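Local coordinates for Succinylglutamatedesuccinylase/aspartoacylase (Rhodobacter sphaeroides 2.4.1, PDB 3CDX), which probably hydrolyses amide or ester bonds as a metal-dependent enzyme of the succinylglutamate desuccinylase/aspartoacylase family, here with a bound calcium ion, at residues Y155-A167 with L176-F190. Sequence-based numbering, arbitrary orientation.
Sequences YDSTPSTNMHYLA and LAAAEAFGAPHNVVF
Thr-161 meets both the helix and the strand of 176-190, a worked example of how one strand residue can knit a sheet to the helix packed on it. Its hydroxyl OG1 donates to Asn-187 OD1 at 2.7 Å, coming in tilted 24° from the amide plane, and also accepts from a water that donates to Ala-179 O in the last turn of the helix and accepts from Ala-184 N just after it. With CG2 anti to its carbonyl carbon, the same residue lays that methyl over the face of Phe-182, 3.8 Å from the ring centroid, as a CH-pi contact. The other end of the Asn-187 amide reaches Met-163: ND2 points almost straight at SD, a weak bond of 3.6 Å, and also bonds His-260. Met-163 SD lies 3.8 Å from Leu-176 CD2, and the bend at chi3 (-73°) lays CE against the same leucine. An alanine in place of Asn-187 would probably leave the Thr-161 hydroxyl without its acceptor and open a gap beside the Met-163 sulfur. Between the backbones a parallel ladder runs from Thr-161 N to His-186 O (3.0 Å) up to Phe-190 N and Met-163 O.

Thr-161, Met-163, Phe-182 and Asn-187 are all buried and close-packed on this helix-facing side. The contact is looser at the ladder's end, where Phe-190 is exposed and meets the partly exposed His-164 obliquely, ring centroids 5.1 Å apart; His-164 ND1 turns to Glu-204. At the opposite end, a water links the partly exposed loop residues Thr-158 and Pro-159 to His-186, at the start of strand 186-189. Asn-162, on the sheet face opposite the helix, lies about 6 Å by side chain from the calcium ligand His-149. Strand 160-163, helix 169-182 and strand 186-189 thus form a beta-alpha-beta crossover within the zinc-exopeptidase-like catalytic domain.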
loop_
_atom_site.group_PDB
_atom_site.type_symbol
_atom_site.label_atom_id
_atom_site.label_comp_id
_atom_site.label_asym_id
_atom_site.label_seq_id
_atom_site.Cartn_x
_atom_site.Cartn_y
_atom_site.Cartn_z
ATOM N N TYR A 155 -18.714 -13.039 9.619
ATOM C CA TYR A 155 -20.034 -13.347 10.134
ATOM C C TYR A 155 -19.928 -13.522 11.633
ATOM O O TYR A 155 -18.844 -13.531 12.190
ATOM C CB TYR A 155 -20.520 -14.719 9.596
ATOM C CG TYR A 155 -20.622 -14.711 8.129
ATOM C CD1 TYR A 155 -21.591 -13.932 7.518
ATOM C CD2 TYR A 155 -19.748 -15.449 7.346
ATOM C CE1 TYR A 155 -21.695 -13.855 6.156
ATOM C CE2 TYR A 155 -19.832 -15.400 5.963
ATOM C CZ TYR A 155 -20.816 -14.577 5.370
ATOM O OH TYR A 155 -20.960 -14.479 4.002
ATOM N N ASP A 156 -21.071 -13.655 12.275
ATOM C CA ASP A 156 -21.086 -14.362 13.523
ATOM C C ASP A 156 -21.572 -15.770 13.214
ATOM O O ASP A 156 -22.200 -16.026 12.166
ATOM C CB ASP A 156 -21.979 -13.690 14.567
ATOM C CG ASP A 156 -21.591 -14.081 15.995
ATOM O OD1 ASP A 156 -20.519 -14.714 16.173
ATOM O OD2 ASP A 156 -22.347 -13.749 16.947
ATOM N N SER A 157 -21.284 -16.689 14.117
ATOM C CA SER A 157 -21.769 -18.035 13.971
ATOM C C SER A 157 -22.244 -18.490 15.340
ATOM O O SER A 157 -21.691 -18.088 16.372
ATOM C CB SER A 157 -20.672 -18.940 13.390
ATOM O OG SER A 157 -19.557 -19.019 14.279
ATOM N N THR A 158 -23.314 -19.277 15.366
ATOM C CA THR A 158 -23.738 -19.848 16.636
ATOM C C THR A 158 -22.809 -21.007 17.004
ATOM O O THR A 158 -22.453 -21.814 16.125
ATOM C CB THR A 158 -25.250 -20.239 16.638
ATOM O OG1 THR A 158 -25.629 -20.613 17.964
ATOM C CG2 THR A 158 -25.536 -21.354 15.704
ATOM N N PRO A 159 -22.344 -21.054 18.274
ATOM C CA PRO A 159 -21.385 -22.124 18.607
ATOM C C PRO A 159 -21.823 -23.552 18.224
ATOM O O PRO A 159 -22.876 -24.052 18.651
ATOM C CB PRO A 159 -21.148 -21.962 20.101
ATOM C CG PRO A 159 -21.573 -20.442 20.410
ATOM C CD PRO A 159 -22.617 -20.127 19.400
ATOM N N SER A 160 -20.948 -24.223 17.495
ATOM C CA SER A 160 -21.289 -25.443 16.793
ATOM C C SER A 160 -20.028 -26.159 16.358
ATOM O O SER A 160 -18.939 -25.530 16.284
ATOM C CB SER A 160 -22.091 -25.072 15.543
ATOM O OG SER A 160 -21.439 -24.015 14.833
ATOM N N THR A 161 -20.174 -27.460 16.068
ATOM C CA THR A 161 -19.155 -28.242 15.377
ATOM C C THR A 161 -19.690 -28.399 13.980
ATOM O O THR A 161 -20.858 -28.098 13.711
ATOM C CB THR A 161 -18.907 -29.671 15.981
ATOM O OG1 THR A 161 -20.159 -30.352 16.144
ATOM C CG2 THR A 161 -18.252 -29.594 17.322
ATOM N N ASN A 162 -18.842 -28.877 13.081
ATOM C CA ASN A 162 -19.278 -29.145 11.710
ATOM C C ASN A 162 -18.484 -30.288 11.115
ATOM O O ASN A 162 -17.445 -30.680 11.643
ATOM C CB ASN A 162 -19.196 -27.906 10.819
ATOM C CG ASN A 162 -17.803 -27.312 10.795
ATOM O OD1 ASN A 162 -16.902 -27.846 10.167
ATOM N ND2 ASN A 162 -17.632 -26.219 11.480
ATOM N N MET A 163 -19.022 -30.840 10.037
ATOM C CA MET A 163 -18.450 -31.984 9.336
ATOM C C MET A 163 -19.158 -32.026 7.980
ATOM O O MET A 163 -20.290 -31.537 7.852
ATOM C CB MET A 163 -18.676 -33.293 10.123
ATOM C CG MET A 163 -20.088 -33.476 10.664
ATOM S SD MET A 163 -20.445 -35.029 11.534
ATOM C CE MET A 163 -20.457 -35.987 10.032
ATOM N N HIS A 164 -18.498 -32.585 6.974
ATOM C CA HIS A 164 -19.181 -32.878 5.703
ATOM C C HIS A 164 -20.020 -34.138 5.831
ATOM O O HIS A 164 -19.874 -34.911 6.794
ATOM C CB HIS A 164 -18.177 -33.013 4.567
ATOM C CG HIS A 164 -17.363 -31.787 4.363
ATOM N ND1 HIS A 164 -15.988 -31.792 4.390
ATOM C CD2 HIS A 164 -17.734 -30.498 4.184
ATOM C CE1 HIS A 164 -15.541 -30.562 4.209
ATOM N NE2 HIS A 164 -16.581 -29.755 4.089
ATOM N N TYR A 165 -20.921 -34.336 4.874
ATOM C CA TYR A 165 -21.624 -35.597 4.796
ATOM C C TYR A 165 -20.618 -36.558 4.170
ATOM O O TYR A 165 -19.978 -36.247 3.155
ATOM C CB TYR A 165 -22.879 -35.471 3.937
ATOM C CG TYR A 165 -23.758 -36.715 3.931
ATOM C CD1 TYR A 165 -24.622 -36.979 4.990
ATOM C CD2 TYR A 165 -23.724 -37.624 2.866
ATOM C CE1 TYR A 165 -25.426 -38.093 5.004
ATOM C CE2 TYR A 165 -24.537 -38.758 2.874
ATOM C CZ TYR A 165 -25.386 -38.978 3.956
ATOM O OH TYR A 165 -26.205 -40.086 4.016
ATOM N N LEU A 166 -20.430 -37.696 4.816
ATOM C CA LEU A 166 -19.506 -38.683 4.326
ATOM C C LEU A 166 -20.336 -39.782 3.675
ATOM O O LEU A 166 -21.263 -40.302 4.296
ATOM C CB LEU A 166 -18.638 -39.208 5.482
ATOM C CG LEU A 166 -17.869 -38.091 6.224
ATOM C CD1 LEU A 166 -17.316 -38.580 7.542
ATOM C CD2 LEU A 166 -16.754 -37.449 5.373
ATOM N N ALA A 167 -20.018 -40.102 2.415
ATOM C CA ALA A 167 -20.725 -41.147 1.676
ATOM C C ALA A 167 -20.620 -42.458 2.425
ATOM O O ALA A 167 -21.563 -43.259 2.411
ATOM C CB ALA A 167 -20.155 -41.296 0.270
ATOM N N LEU A 176 -20.076 -38.525 13.417
ATOM C CA LEU A 176 -21.258 -38.062 14.184
ATOM C C LEU A 176 -21.106 -38.248 15.689
ATOM O O LEU A 176 -21.447 -37.365 16.490
ATOM C CB LEU A 176 -22.526 -38.746 13.694
ATOM C CG LEU A 176 -23.061 -38.300 12.327
ATOM C CD1 LEU A 176 -24.127 -39.282 11.854
ATOM C CD2 LEU A 176 -23.609 -36.865 12.390
ATOM N N ALA A 177 -20.531 -39.373 16.062
ATOM C CA ALA A 177 -20.325 -39.695 17.464
ATOM C C ALA A 177 -19.293 -38.794 18.111
ATOM O O ALA A 177 -19.392 -38.481 19.298
ATOM C CB ALA A 177 -19.894 -41.141 17.599
ATOM N N ALA A 178 -18.265 -38.409 17.357
ATOM C CA ALA A 178 -17.236 -37.540 17.920
ATOM C C ALA A 178 -17.817 -36.138 18.099
ATOM O O ALA A 178 -17.551 -35.473 19.101
ATOM C CB ALA A 178 -15.970 -37.536 17.028
ATOM N N ALA A 179 -18.616 -35.698 17.118
ATOM C CA ALA A 179 -19.338 -34.430 17.224
ATOM C C ALA A 179 -20.212 -34.404 18.488
ATOM O O ALA A 179 -20.165 -33.432 19.242
ATOM C CB ALA A 179 -20.157 -34.179 15.985
ATOM N N GLU A 180 -20.953 -35.500 18.748
ATOM C CA GLU A 180 -21.826 -35.610 19.909
ATOM C C GLU A 180 -21.015 -35.468 21.205
ATOM O O GLU A 180 -21.409 -34.714 22.104
ATOM C CB GLU A 180 -22.657 -36.928 19.901
ATOM C CG GLU A 180 -23.753 -36.928 18.866
ATOM C CD GLU A 180 -24.502 -38.265 18.725
ATOM O OE1 GLU A 180 -24.511 -39.069 19.703
ATOM O OE2 GLU A 180 -25.097 -38.496 17.631
ATOM N N ALA A 181 -19.891 -36.177 21.293
ATOM C CA ALA A 181 -18.994 -36.059 22.450
ATOM C C ALA A 181 -18.458 -34.625 22.647
ATOM O O ALA A 181 -18.476 -34.089 23.770
ATOM C CB ALA A 181 -17.825 -37.026 22.313
ATOM N N PHE A 182 -18.013 -33.988 21.557
ATOM C CA PHE A 182 -17.513 -32.593 21.652
ATOM C C PHE A 182 -18.586 -31.766 22.399
ATOM O O PHE A 182 -18.266 -31.015 23.297
ATOM C CB PHE A 182 -17.194 -31.998 20.260
ATOM C CG PHE A 182 -16.567 -30.591 20.295
ATOM C CD1 PHE A 182 -15.191 -30.417 20.101
ATOM C CD2 PHE A 182 -17.355 -29.455 20.517
ATOM C CE1 PHE A 182 -14.605 -29.098 20.126
ATOM C CE2 PHE A 182 -16.785 -28.149 20.546
ATOM C CZ PHE A 182 -15.415 -27.976 20.359
ATOM N N GLY A 183 -19.855 -31.936 22.030
ATOM C CA GLY A 183 -20.969 -31.384 22.825
ATOM C C GLY A 183 -21.227 -29.899 22.692
ATOM O O GLY A 183 -21.504 -29.216 23.698
ATOM N N ALA A 184 -21.149 -29.387 21.460
ATOM C CA ALA A 184 -21.580 -28.016 21.186
ATOM C C ALA A 184 -23.107 -28.049 21.009
ATOM O O ALA A 184 -23.670 -29.102 20.706
ATOM C CB ALA A 184 -20.892 -27.466 19.951
ATOM N N PRO A 185 -23.787 -26.915 21.197
ATOM C CA PRO A 185 -25.258 -27.013 21.062
ATOM C C PRO A 185 -25.704 -27.601 19.742
ATOM O O PRO A 185 -26.709 -28.312 19.731
ATOM C CB PRO A 185 -25.735 -25.562 21.187
ATOM C CG PRO A 185 -24.651 -24.845 21.872
ATOM C CD PRO A 185 -23.346 -25.566 21.606
ATOM N N HIS A 186 -24.996 -27.279 18.643
ATOM C CA HIS A 186 -25.330 -27.805 17.330
ATOM C C HIS A 186 -24.133 -28.385 16.609
ATOM O O HIS A 186 -23.023 -27.902 16.761
ATOM C CB HIS A 186 -25.905 -26.736 16.437
ATOM C CG HIS A 186 -27.184 -26.162 16.937
ATOM N ND1 HIS A 186 -27.237 -24.985 17.648
ATOM C CD2 HIS A 186 -28.460 -26.618 16.844
ATOM C CE1 HIS A 186 -28.499 -24.745 17.977
ATOM N NE2 HIS A 186 -29.258 -25.718 17.493
ATOM N N ASN A 187 -24.384 -29.441 15.837
ATOM C CA ASN A 187 -23.406 -30.014 14.938
ATOM C C ASN A 187 -24.001 -29.880 13.589
ATOM O O ASN A 187 -25.156 -30.284 13.402
ATOM C CB ASN A 187 -23.140 -31.484 15.245
ATOM C CG ASN A 187 -22.240 -32.114 14.221
ATOM O OD1 ASN A 187 -21.127 -31.648 14.015
ATOM N ND2 ASN A 187 -22.696 -33.193 13.590
ATOM N N VAL A 188 -23.256 -29.270 12.665
ATOM C CA VAL A 188 -23.739 -28.994 11.324
ATOM C C VAL A 188 -23.026 -29.838 10.245
ATOM O O VAL A 188 -21.810 -29.761 10.086
ATOM C CB VAL A 188 -23.607 -27.471 10.975
ATOM C CG1 VAL A 188 -24.350 -27.145 9.712
ATOM C CG2 VAL A 188 -24.127 -26.603 12.132
ATOM N N VAL A 189 -23.806 -30.648 9.526
ATOM C CA VAL A 189 -23.338 -31.439 8.374
ATOM C C VAL A 189 -23.624 -30.631 7.115
ATOM O O VAL A 189 -24.773 -30.196 6.908
ATOM C CB VAL A 189 -24.036 -32.829 8.348
ATOM C CG1 VAL A 189 -23.416 -33.760 7.283
ATOM C CG2 VAL A 189 -23.938 -33.477 9.712
ATOM N N PHE A 190 -22.599 -30.402 6.276
ATOM C CA PHE A 190 -22.707 -29.413 5.184
ATOM C C PHE A 190 -21.835 -29.660 3.950
ATOM O O PHE A 190 -21.021 -30.595 3.919
ATOM C CB PHE A 190 -22.478 -27.977 5.710
ATOM C CG PHE A 190 -21.032 -27.594 5.863
ATOM C CD1 PHE A 190 -20.276 -28.066 6.935
ATOM C CD2 PHE A 190 -20.425 -26.727 4.940
ATOM C CE1 PHE A 190 -18.911 -27.708 7.084
ATOM C CE2 PHE A 190 -19.067 -26.346 5.085
ATOM C CZ PHE A 190 -18.308 -26.838 6.164
HETATM O O HOH W 1 -25.383 -23.130 18.710
HETATM O O HOH W 2 -20.928 -30.797 18.871
#